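Local coordinates for protein aspartate--tRNA(Asp/Asn) ligase (PDB 1WYD) that probably attaches L-aspartate to both tRNA(Asp) and tRNA(Asn) in two steps, first activating the amino acid with ATP and then transferring it to the tRNA acceptor end, at residues G169-F173 with W209-E213; L305-N309 with I347-L351; S54-S60 with A89-T93; V133-Q137 with M405-I411. All coordinates share one frame; numbering follows the deposited sequence.

How the contacts relate
Contact 4 is the most buried, about 7 Å from the centre of the chain, and joins helix 128-150 to helix 401-409 almost entirely through apolar groups. Contact 2 touches it, since Tyr348 and Leu351 pack on Met407 and Val406, but is only partly buried and adds a cation-pi pair to its aliphatic core. Contact 1, also partly buried, joins two loops through hydrogen bonds and an aromatic face, with a salt bridge inside 209-213 setting the carboxylate, beside the predicted ATP and aspartate sites; like contact 4, it reaches the second subunit. Contact 3 stands apart in the OB-fold domain, its centre 56 Å from those of contacts 1 and 2, and mixes one serine hydrogen bond with alanine and isoleucine packing.

Contact 1 of 4, residues G169-F173 with W209-E213; sequences GAQLF and WRAEE
Glu212 crosses Gln171 obliquely along a chain bent at chi2 (81°). Its CB leads to CG, which lies 3.2 Å from Gln171 NE2; CD lies against Gln171 CB, and OE2 at the tip accepts from Gln171 N at 3.2 Å, the donor standing above the carboxylate plane. The same carboxylate forms a salt bridge with Arg210, whose NH1 gives OE1 a nearly straight bond (175°) and OE2 a weak, bent one at 2.8 Å. The guanidinium is thus held from its edge while Ala170 CB covers one face, and its NE is bound by Gln186. With Glu212 replaced by an alanine, Gln171 N would probably lose its acceptor and Arg210 NH1 its countercharge, leaving the guanidinium freer to turn. Alongside, Ala211 N donates to Gln171 O at 2.8 Å, and Ala211 CB lies over the face of the Phe173 ring, a CH-pi contact 3.6 Å from its centroid. Trp209 CB meets that ring at its edge, and the rings of Tyr177 and Phe178 of the second subunit also meet it. Arg210 sits in the position of the class II motif 2 arginine, consistent with its predicted binding of both ATP and aspartate.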
loop_
_atom_site.group_PDB
_atom_site.type_symbol
_atom_site.label_atom_id
_atom_site.label_comp_id
_atom_site.label_asym_id
_atom_site.label_seq_id
_atom_site.Cartn_x
_atom_site.Cartn_y
_atom_site.Cartn_z
ATOM N N GLY B 169 26.113 7.563 3.838
ATOM C CA GLY B 169 25.924 8.977 3.526
ATOM C C GLY B 169 24.469 9.416 3.669
ATOM O O GLY B 169 24.181 10.562 4.056
ATOM N N ALA B 170 23.544 8.510 3.349
ATOM C CA ALA B 170 22.133 8.745 3.624
ATOM C C ALA B 170 21.917 8.723 5.132
ATOM O O ALA B 170 22.498 7.899 5.857
ATOM C CB ALA B 170 21.253 7.701 2.937
ATOM N N GLN B 171 21.081 9.645 5.586
ATOM C CA GLN B 171 20.804 9.811 6.997
ATOM C C GLN B 171 19.466 9.159 7.304
ATOM O O GLN B 171 18.428 9.526 6.726
ATOM C CB GLN B 171 20.758 11.298 7.341
ATOM C CG GLN B 171 22.062 12.053 7.071
ATOM C CD GLN B 171 21.980 13.537 7.469
ATOM O OE1 GLN B 171 21.606 13.873 8.605
ATOM N NE2 GLN B 171 22.330 14.424 6.534
ATOM N N LEU B 172 19.494 8.204 8.232
ATOM C CA LEU B 172 18.340 7.375 8.545
ATOM C C LEU B 172 17.896 7.580 9.966
ATOM O O LEU B 172 18.694 7.907 10.842
ATOM C CB LEU B 172 18.691 5.914 8.324
ATOM C CG LEU B 172 18.390 5.340 6.938
ATOM C CD1 LEU B 172 18.537 6.307 5.863
ATOM C CD2 LEU B 172 19.248 4.123 6.632
ATOM N N PHE B 173 16.607 7.410 10.216
ATOM C CA PHE B 173 16.130 7.504 11.580
ATOM C C PHE B 173 16.515 6.285 12.395
ATOM O O PHE B 173 16.262 5.155 11.994
ATOM C CB PHE B 173 14.626 7.727 11.606
ATOM C CG PHE B 173 14.211 9.073 11.100
ATOM C CD1 PHE B 173 13.438 9.190 9.967
ATOM C CD2 PHE B 173 14.613 10.224 11.749
ATOM C CE1 PHE B 173 13.063 10.414 9.512
ATOM C CE2 PHE B 173 14.235 11.460 11.279
ATOM C CZ PHE B 173 13.441 11.548 10.176
ATOM N N TRP B 209 11.493 6.793 4.632
ATOM C CA TRP B 209 11.880 7.897 5.517
ATOM C C TRP B 209 13.305 8.373 5.338
ATOM O O TRP B 209 14.219 7.593 5.092
ATOM C CB TRP B 209 11.673 7.485 6.958
ATOM C CG TRP B 209 10.278 7.059 7.355
ATOM C CD1 TRP B 209 9.295 7.855 7.869
ATOM C CD2 TRP B 209 9.782 5.737 7.412
ATOM N NE1 TRP B 209 8.197 7.103 8.228
ATOM C CE2 TRP B 209 8.474 5.791 7.942
ATOM C CE3 TRP B 209 10.305 4.488 7.056
ATOM C CZ2 TRP B 209 7.670 4.653 8.096
ATOM C CZ3 TRP B 209 9.512 3.352 7.232
ATOM C CH2 TRP B 209 8.214 3.440 7.763
ATOM N N ARG B 210 13.486 9.677 5.486
ATOM C CA ARG B 210 14.829 10.255 5.393
ATOM C C ARG B 210 15.050 11.243 6.504
ATOM O O ARG B 210 14.160 12.052 6.802
ATOM C CB ARG B 210 15.036 10.923 4.031
ATOM C CG ARG B 210 15.823 10.071 3.109
ATOM C CD ARG B 210 17.365 10.166 3.284
ATOM N NE ARG B 210 18.043 9.666 2.086
ATOM C CZ ARG B 210 18.987 10.302 1.390
ATOM N NH1 ARG B 210 19.442 11.497 1.760
ATOM N NH2 ARG B 210 19.495 9.717 0.311
ATOM N N ALA B 211 16.231 11.213 7.110
ATOM C CA ALA B 211 16.463 12.064 8.300
ATOM C C ALA B 211 17.196 13.411 8.126
ATOM O O ALA B 211 17.656 13.967 9.113
ATOM C CB ALA B 211 17.121 11.260 9.397
ATOM N N GLU B 212 17.305 13.948 6.914
ATOM C CA GLU B 212 18.040 15.208 6.734
ATOM C C GLU B 212 17.211 16.376 7.183
ATOM O O GLU B 212 15.982 16.280 7.304
ATOM C CB GLU B 212 18.451 15.456 5.282
ATOM C CG GLU B 212 19.674 14.689 4.840
ATOM C CD GLU B 212 19.347 13.249 4.449
ATOM O OE1 GLU B 212 18.143 12.938 4.263
ATOM O OE2 GLU B 212 20.291 12.420 4.317
ATOM N N GLU B 213 17.889 17.501 7.392
ATOM C CA GLU B 213 17.205 18.730 7.759
ATOM C C GLU B 213 17.026 19.747 6.596
ATOM O O GLU B 213 16.739 20.920 6.830
ATOM C CB GLU B 213 17.841 19.307 9.034
ATOM C CG GLU B 213 17.514 18.423 10.239
ATOM C CD GLU B 213 18.390 18.627 11.467
ATOM O OE1 GLU B 213 18.400 19.758 12.025
ATOM O OE2 GLU B 213 19.024 17.625 11.906
HETATM O O HOH W 1 15.037 6.538 7.728
#

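Contact 2 of 4, residues L305-N309 with I347-L351; sequences LRILN and IYKFL
Leu305 and Phe350 bring their backbones within 4.7 Å, CA to CA, where one turn of helix 302-312 lies against the tight turn leaving strand 343-348; Tyr348 and Leu351 close that turn with two mutual backbone bonds, and Lys349 has positive phi. Leu305 CB packs on Phe350 CB, while its two methyls diverge: CD1 approaches Phe350 O, and CD2 meets Ile347 CD1 at 3.7 Å. One residue on, Arg306 runs beside Phe350 in the same direction. Its chain, extended from CG to NE, carries the guanidinium over one ring face, with CZ 4.3 Å from the centroid and only 12° off the normal. The two planes are nevertheless tilted by 38°, and NH2 comes down toward CE2 at 3.7 Å. Phe350 has CG between its backbone N and carbonyl carbon (chi1 59°), which sets the ring alongside the arginine. At the other end Asn309 lays CB against Lys349 O, an oxygen that accepts from Tyr317 OH, and OD1 lies 3.3 Å from Lys349 CB. The helix therefore meets the turn through aliphatic packing and a cation-pi attraction, which probably stabilises the positive charge of Arg306 at an exposed position without a direct anionic partner across the contact.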
loop_
_atom_site.group_PDB
_atom_site.type_symbol
_atom_site.label_atom_id
_atom_site.label_comp_id
_atom_site.label_asym_id
_atom_site.label_seq_id
_atom_site.Cartn_x
_atom_site.Cartn_y
_atom_site.Cartn_z
ATOM N N LEU B 305 17.088 23.029 -13.307
ATOM C CA LEU B 305 15.884 22.407 -13.868
ATOM C C LEU B 305 14.916 23.467 -14.366
ATOM O O LEU B 305 14.231 23.273 -15.378
ATOM C CB LEU B 305 15.198 21.521 -12.847
ATOM C CG LEU B 305 15.944 20.302 -12.338
ATOM C CD1 LEU B 305 15.163 19.684 -11.184
ATOM C CD2 LEU B 305 16.151 19.273 -13.458
ATOM N N ARG B 306 14.883 24.600 -13.676
ATOM C CA ARG B 306 14.092 25.742 -14.156
ATOM C C ARG B 306 14.501 26.188 -15.557
ATOM O O ARG B 306 13.649 26.323 -16.433
ATOM C CB ARG B 306 14.122 26.914 -13.183
ATOM C CG ARG B 306 13.203 26.699 -11.988
ATOM C CD ARG B 306 12.926 27.960 -11.163
ATOM N NE ARG B 306 11.990 27.678 -10.073
ATOM C CZ ARG B 306 12.369 27.442 -8.809
ATOM N NH1 ARG B 306 13.678 27.472 -8.472
ATOM N NH2 ARG B 306 11.435 27.189 -7.881
ATOM N N ILE B 307 15.805 26.367 -15.762
ATOM C CA ILE B 307 16.328 26.826 -17.041
ATOM C C ILE B 307 16.119 25.714 -18.065
ATOM O O ILE B 307 15.731 25.977 -19.220
ATOM C CB ILE B 307 17.822 27.217 -16.907
ATOM C CG1 ILE B 307 18.013 28.261 -15.810
ATOM C CG2 ILE B 307 18.378 27.749 -18.214
ATOM C CD1 ILE B 307 19.194 27.946 -14.912
ATOM N N LEU B 308 16.346 24.466 -17.644
ATOM C CA LEU B 308 16.120 23.330 -18.548
ATOM C C LEU B 308 14.674 23.312 -19.011
ATOM O O LEU B 308 14.391 23.134 -20.193
ATOM C CB LEU B 308 16.521 22.003 -17.896
ATOM C CG LEU B 308 18.025 21.738 -17.901
ATOM C CD1 LEU B 308 18.350 20.354 -17.352
ATOM C CD2 LEU B 308 18.633 21.924 -19.311
ATOM N N ASN B 309 13.769 23.516 -18.063
ATOM C CA ASN B 309 12.336 23.614 -18.341
ATOM C C ASN B 309 12.022 24.799 -19.265
ATOM O O ASN B 309 11.299 24.645 -20.271
ATOM C CB ASN B 309 11.564 23.725 -17.022
ATOM C CG ASN B 309 10.075 23.857 -17.206
ATOM O OD1 ASN B 309 9.417 24.485 -16.383
ATOM N ND2 ASN B 309 9.525 23.254 -18.268
ATOM N N ILE B 347 11.685 14.341 -14.833
ATOM C CA ILE B 347 11.332 15.684 -14.379
ATOM C C ILE B 347 9.993 16.148 -14.914
ATOM O O ILE B 347 9.710 16.031 -16.136
ATOM C CB ILE B 347 12.398 16.706 -14.820
ATOM C CG1 ILE B 347 13.816 16.152 -14.632
ATOM C CG2 ILE B 347 12.171 18.071 -14.133
ATOM C CD1 ILE B 347 14.270 16.060 -13.166
ATOM N N TYR B 348 9.187 16.704 -14.015
ATOM C CA TYR B 348 8.045 17.536 -14.389
ATOM C C TYR B 348 8.290 19.005 -14.079
ATOM O O TYR B 348 8.328 19.395 -12.907
ATOM C CB TYR B 348 6.775 17.081 -13.671
ATOM C CG TYR B 348 5.620 18.030 -13.866
ATOM C CD1 TYR B 348 5.178 18.849 -12.834
ATOM C CD2 TYR B 348 4.970 18.112 -15.093
ATOM C CE1 TYR B 348 4.108 19.718 -13.016
ATOM C CE2 TYR B 348 3.909 18.978 -15.273
ATOM C CZ TYR B 348 3.478 19.768 -14.226
ATOM O OH TYR B 348 2.412 20.635 -14.420
ATOM N N LYS B 349 8.402 19.811 -15.135
ATOM C CA LYS B 349 8.903 21.206 -15.091
ATOM C C LYS B 349 10.261 21.371 -14.398
ATOM O O LYS B 349 11.295 21.239 -15.023
ATOM C CB LYS B 349 7.846 22.177 -14.537
ATOM C CG LYS B 349 6.571 22.186 -15.374
ATOM C CD LYS B 349 5.642 23.344 -15.057
ATOM C CE LYS B 349 4.315 23.081 -15.762
ATOM N NZ LYS B 349 3.215 24.043 -15.456
ATOM N N PHE B 350 10.273 21.630 -13.096
ATOM C CA PHE B 350 11.529 21.664 -12.354
ATOM C C PHE B 350 11.503 20.744 -11.136
ATOM O O PHE B 350 12.249 20.959 -10.177
ATOM C CB PHE B 350 11.851 23.102 -11.909
ATOM C CG PHE B 350 10.794 23.713 -11.025
ATOM C CD1 PHE B 350 9.786 24.501 -11.579
ATOM C CD2 PHE B 350 10.793 23.479 -9.648
ATOM C CE1 PHE B 350 8.772 25.055 -10.780
ATOM C CE2 PHE B 350 9.798 24.009 -8.841
ATOM C CZ PHE B 350 8.774 24.806 -9.412
ATOM N N LEU B 351 10.662 19.722 -11.156
ATOM C CA LEU B 351 10.603 18.808 -10.012
ATOM C C LEU B 351 10.939 17.379 -10.430
ATOM O O LEU B 351 10.478 16.909 -11.478
ATOM C CB LEU B 351 9.217 18.879 -9.368
ATOM C CG LEU B 351 8.924 18.168 -8.039
ATOM C CD1 LEU B 351 9.709 18.746 -6.784
ATOM C CD2 LEU B 351 7.439 18.257 -7.858
#

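Contact 3 of 4, residues S54-S60 with A89-T93; sequences SSAFGIS and AEEIT
Ala56 CB sits against Ile92 CD1 at 3.7 Å and is equally near Glu90 O, so a single methyl meets both the side chain and the backbone of the opposing segment. Ala89 CB approaches it more loosely, at 4.4 Å. One helical turn later, Ile59 crosses Ile92 obliquely: its CG2 branch, standing between the backbone N and the carbonyl carbon, touches Ile92 CB at 3.9 Å and comes still closer to Ile92 O. Its CG1 arm is anti to the backbone N (chi1 -161°), which carries CD1 along the same carbonyl. Both segments belong to the OB-fold domain, in which a short, weakly bonded helix beginning near 57 lies beside the corner at Glu90 where strand 85-89 gives way to strand 91-94. At that corner Glu90 and Glu91 both face Arg72 in a classic beta bulge, and Glu91 also makes a salt bridge to the arginine. The polar bond of the contact comes from Ser54, whose OG donates to Ala89 O at 2.9 Å, tilted 33° from the carbonyl plane. Ser54 OG itself accepts a weak capping bond from Ala56 N, at 3.4 Å but fairly straight (164°), within a type I turn running from Ser54 to Phe57. Replacing Ser54 by an alanine would probably leave Ala89 O without this donor and Ala56 N without its cap. Further along, Ser60 OG bonds back to Phe57 O at 2.7 Å, and its CB faces Ile92 CD1 while Val50 of strand 44-50 packs against both Ala56 and Ser60.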
loop_
_atom_site.group_PDB
_atom_site.type_symbol
_atom_site.label_atom_id
_atom_site.label_comp_id
_atom_site.label_asym_id
_atom_site.label_seq_id
_atom_site.Cartn_x
_atom_site.Cartn_y
_atom_site.Cartn_z
ATOM N N SER B 54 -42.561 24.294 9.054
ATOM C CA SER B 54 -42.053 22.923 9.212
ATOM C C SER B 54 -41.738 22.596 10.691
ATOM O O SER B 54 -41.393 23.495 11.465
ATOM C CB SER B 54 -40.807 22.725 8.341
ATOM O OG SER B 54 -40.378 21.373 8.349
ATOM N N SER B 55 -41.864 21.324 11.087
ATOM C CA SER B 55 -41.480 20.919 12.453
ATOM C C SER B 55 -39.950 20.902 12.649
ATOM O O SER B 55 -39.472 20.906 13.779
ATOM C CB SER B 55 -42.117 19.582 12.900
ATOM O OG SER B 55 -42.787 18.888 11.848
ATOM N N ALA B 56 -39.197 20.918 11.546
ATOM C CA ALA B 56 -37.728 20.974 11.588
ATOM C C ALA B 56 -37.155 22.382 11.833
ATOM O O ALA B 56 -35.947 22.547 12.045
ATOM C CB ALA B 56 -37.135 20.374 10.300
ATOM N N PHE B 57 -38.021 23.395 11.809
ATOM C CA PHE B 57 -37.569 24.775 11.936
ATOM C C PHE B 57 -36.890 25.013 13.278
ATOM O O PHE B 57 -35.853 25.670 13.339
ATOM C CB PHE B 57 -38.721 25.766 11.701
ATOM C CG PHE B 57 -38.288 27.212 11.652
ATOM C CD1 PHE B 57 -37.352 27.653 10.706
ATOM C CD2 PHE B 57 -38.812 28.127 12.549
ATOM C CE1 PHE B 57 -36.944 28.987 10.656
ATOM C CE2 PHE B 57 -38.419 29.463 12.510
ATOM C CZ PHE B 57 -37.485 29.896 11.557
ATOM N N GLY B 58 -37.467 24.456 14.336
ATOM C CA GLY B 58 -36.993 24.660 15.695
ATOM C C GLY B 58 -35.565 24.193 15.891
ATOM O O GLY B 58 -34.727 24.949 16.388
ATOM N N ILE B 59 -35.277 22.958 15.488
ATOM C CA ILE B 59 -33.936 22.431 15.652
ATOM C C ILE B 59 -32.956 23.127 14.696
ATOM O O ILE B 59 -31.856 23.465 15.094
ATOM C CB ILE B 59 -33.901 20.852 15.615
ATOM C CG1 ILE B 59 -32.600 20.315 16.248
ATOM C CG2 ILE B 59 -34.186 20.286 14.195
ATOM C CD1 ILE B 59 -32.620 18.827 16.529
ATOM N N SER B 60 -33.398 23.437 13.481
ATOM C CA SER B 60 -32.537 24.095 12.489
ATOM C C SER B 60 -31.933 25.398 13.016
ATOM O O SER B 60 -30.906 25.852 12.521
ATOM C CB SER B 60 -33.283 24.334 11.157
ATOM O OG SER B 60 -34.226 25.405 11.236
ATOM N N ALA B 89 -36.931 20.476 4.004
ATOM C CA ALA B 89 -36.767 19.665 5.203
ATOM C C ALA B 89 -38.084 19.436 5.953
ATOM O O ALA B 89 -38.912 20.365 6.074
ATOM C CB ALA B 89 -35.731 20.269 6.107
ATOM N N GLU B 90 -38.276 18.211 6.451
ATOM C CA GLU B 90 -39.418 17.894 7.307
ATOM C C GLU B 90 -38.951 17.492 8.704
ATOM O O GLU B 90 -39.627 17.753 9.713
ATOM C CB GLU B 90 -40.276 16.774 6.699
ATOM C CG GLU B 90 -40.834 17.074 5.307
ATOM C CD GLU B 90 -42.074 17.976 5.311
ATOM O OE1 GLU B 90 -42.992 17.770 6.142
ATOM O OE2 GLU B 90 -42.135 18.901 4.466
ATOM N N GLU B 91 -37.787 16.847 8.752
ATOM C CA GLU B 91 -37.204 16.370 10.003
ATOM C C GLU B 91 -35.691 16.406 9.918
ATOM O O GLU B 91 -35.119 15.988 8.903
ATOM C CB GLU B 91 -37.670 14.951 10.320
ATOM C CG GLU B 91 -37.475 14.562 11.774
ATOM C CD GLU B 91 -37.932 13.141 12.075
ATOM O OE1 GLU B 91 -37.903 12.753 13.260
ATOM O OE2 GLU B 91 -38.323 12.412 11.134
ATOM N N ILE B 92 -35.069 16.916 10.987
ATOM C CA ILE B 92 -33.632 16.989 11.115
ATOM C C ILE B 92 -33.211 16.410 12.468
ATOM O O ILE B 92 -33.742 16.778 13.528
ATOM C CB ILE B 92 -33.118 18.465 10.935
ATOM C CG1 ILE B 92 -33.218 18.917 9.461
ATOM C CG2 ILE B 92 -31.673 18.655 11.502
ATOM C CD1 ILE B 92 -33.542 20.406 9.277
ATOM N N THR B 93 -32.265 15.485 12.424
ATOM C CA THR B 93 -31.697 14.927 13.631
ATOM C C THR B 93 -30.249 15.377 13.793
ATOM O O THR B 93 -29.470 15.372 12.830
ATOM C CB THR B 93 -31.787 13.406 13.579
ATOM O OG1 THR B 93 -33.105 13.044 13.148
ATOM C CG2 THR B 93 -31.666 12.815 14.998
#

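Contact 4 of 4, residues V133-Q137 with M405-I411; sequences VIKIQ and MVMLTGI
Helix-to-helix packing in the class II synthetase catalytic domain forms this contact: helix 401-409, which starts within the predicted ATP-binding residues, lies across helix 128-150, their local axes 10.6 Å apart and crossed at 115°. Met405 does most of the bridging. Bent at both chi2 and chi3, it turns its thioether over the other helix, where SD lies 3.6 Å from Gln137 CA and CE reaches Val133 CG1 at 3.7 Å. CE also borders Ile136 CG2 at 3.8 Å, giving the methyl a seat between two branched side chains. Gln137 crosses the methionine at about a right angle, its CB beside the sulfur. Ile136 uses its other arm too, CD1 lying near Thr409 CG2, while CG2 faces Leu408 CB; Ile249, Val250 and Ile253 of helix 235-256 pack on Leu408. The end of helix 401-409 is fixed by Thr409, whose OG1 donates to Met405 O at 2.6 Å and accepts from Ile411 N in an ST turn, with Gly410 between them taking positive phi (90°). The chain thereby turns Ile411 back toward the first helix, where its CD1 meets Val133 CG2 tip to tip at 3.3 Å, tighter than a usual carbon-carbon contact.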
loop_
_atom_site.group_PDB
_atom_site.type_symbol
_atom_site.label_atom_id
_atom_site.label_comp_id
_atom_site.label_asym_id
_atom_site.label_seq_id
_atom_site.Cartn_x
_atom_site.Cartn_y
_atom_site.Cartn_z
ATOM N N VAL B 133 -7.932 16.685 -3.586
ATOM C CA VAL B 133 -6.582 16.136 -3.540
ATOM C C VAL B 133 -6.624 14.709 -3.030
ATOM O O VAL B 133 -6.001 13.825 -3.585
ATOM C CB VAL B 133 -5.641 17.027 -2.681
ATOM C CG1 VAL B 133 -4.218 16.487 -2.673
ATOM C CG2 VAL B 133 -5.660 18.433 -3.230
ATOM N N ILE B 134 -7.407 14.484 -1.989
ATOM C CA ILE B 134 -7.450 13.196 -1.324
ATOM C C ILE B 134 -8.032 12.180 -2.313
ATOM O O ILE B 134 -7.553 11.055 -2.451
ATOM C CB ILE B 134 -8.325 13.334 -0.051
ATOM C CG1 ILE B 134 -7.604 14.221 0.972
ATOM C CG2 ILE B 134 -8.724 11.964 0.470
ATOM C CD1 ILE B 134 -8.375 14.464 2.293
ATOM N N LYS B 135 -9.059 12.610 -3.018
ATOM C CA LYS B 135 -9.694 11.785 -4.053
ATOM C C LYS B 135 -8.784 11.433 -5.226
ATOM O O LYS B 135 -8.762 10.288 -5.661
ATOM C CB LYS B 135 -11.005 12.412 -4.507
ATOM C CG LYS B 135 -12.101 12.180 -3.490
ATOM C CD LYS B 135 -13.477 12.736 -3.902
ATOM C CE LYS B 135 -13.596 14.204 -3.641
ATOM N NZ LYS B 135 -15.035 14.674 -3.774
ATOM N N ILE B 136 -7.993 12.392 -5.694
ATOM C CA ILE B 136 -7.139 12.192 -6.872
ATOM C C ILE B 136 -6.002 11.231 -6.574
ATOM O O ILE B 136 -5.619 10.424 -7.447
ATOM C CB ILE B 136 -6.590 13.551 -7.388
ATOM C CG1 ILE B 136 -7.672 14.282 -8.185
ATOM C CG2 ILE B 136 -5.322 13.403 -8.244
ATOM C CD1 ILE B 136 -7.283 15.716 -8.556
ATOM N N GLN B 137 -5.422 11.362 -5.372
ATOM C CA GLN B 137 -4.384 10.472 -4.934
ATOM C C GLN B 137 -4.858 9.025 -5.002
ATOM O O GLN B 137 -4.111 8.162 -5.417
ATOM C CB GLN B 137 -3.948 10.811 -3.483
ATOM C CG GLN B 137 -2.649 10.132 -3.094
ATOM C CD GLN B 137 -2.087 10.532 -1.711
ATOM O OE1 GLN B 137 -2.495 10.000 -0.686
ATOM N NE2 GLN B 137 -1.114 11.412 -1.710
ATOM N N MET B 405 1.849 13.985 -7.199
ATOM C CA MET B 405 0.615 14.725 -7.009
ATOM C C MET B 405 0.644 16.194 -7.518
ATOM O O MET B 405 -0.396 16.711 -7.943
ATOM C CB MET B 405 0.149 14.610 -5.580
ATOM C CG MET B 405 -0.407 13.230 -5.278
ATOM S SD MET B 405 -2.060 12.963 -6.013
ATOM C CE MET B 405 -3.043 14.254 -5.381
ATOM N N VAL B 406 1.830 16.828 -7.496
ATOM C CA VAL B 406 2.021 18.170 -8.047
ATOM C C VAL B 406 1.657 18.199 -9.529
ATOM O O VAL B 406 0.970 19.120 -10.006
ATOM C CB VAL B 406 3.471 18.628 -7.925
ATOM C CG1 VAL B 406 3.684 19.955 -8.642
ATOM C CG2 VAL B 406 3.881 18.736 -6.444
ATOM N N MET B 407 2.112 17.185 -10.259
ATOM C CA MET B 407 1.786 17.036 -11.667
ATOM C C MET B 407 0.278 16.760 -11.867
ATOM O O MET B 407 -0.300 17.067 -12.914
ATOM C CB MET B 407 2.697 15.931 -12.272
ATOM C CG MET B 407 2.353 15.513 -13.676
ATOM S SD MET B 407 3.224 14.009 -14.167
ATOM C CE MET B 407 3.298 14.398 -15.916
ATOM N N LEU B 408 -0.377 16.194 -10.870
ATOM C CA LEU B 408 -1.795 15.878 -11.020
ATOM C C LEU B 408 -2.782 16.873 -10.419
ATOM O O LEU B 408 -3.998 16.686 -10.565
ATOM C CB LEU B 408 -2.119 14.473 -10.504
ATOM C CG LEU B 408 -1.311 13.304 -11.050
ATOM C CD1 LEU B 408 -1.691 12.115 -10.222
ATOM C CD2 LEU B 408 -1.689 13.055 -12.542
ATOM N N THR B 409 -2.301 17.930 -9.765
ATOM C CA THR B 409 -3.220 18.855 -9.094
ATOM C C THR B 409 -2.862 20.313 -9.291
ATOM O O THR B 409 -3.710 21.187 -9.188
ATOM C CB THR B 409 -3.221 18.575 -7.581
ATOM O OG1 THR B 409 -1.867 18.656 -7.107
ATOM C CG2 THR B 409 -3.642 17.148 -7.316
ATOM N N GLY B 410 -1.582 20.577 -9.545
ATOM C CA GLY B 410 -1.105 21.942 -9.579
ATOM C C GLY B 410 -0.604 22.469 -8.236
ATOM O O GLY B 410 0.080 23.528 -8.207
ATOM N N ILE B 411 -0.910 21.768 -7.140
ATOM C CA ILE B 411 -0.441 22.249 -5.822
ATOM C C ILE B 411 1.068 22.232 -5.738
ATOM O O ILE B 411 1.716 21.208 -5.958
ATOM C CB ILE B 411 -1.085 21.485 -4.630
ATOM C CG1 ILE B 411 -2.562 21.807 -4.545
ATOM C CG2 ILE B 411 -0.410 21.877 -3.299
ATOM C CD1 ILE B 411 -3.354 20.644 -4.124
#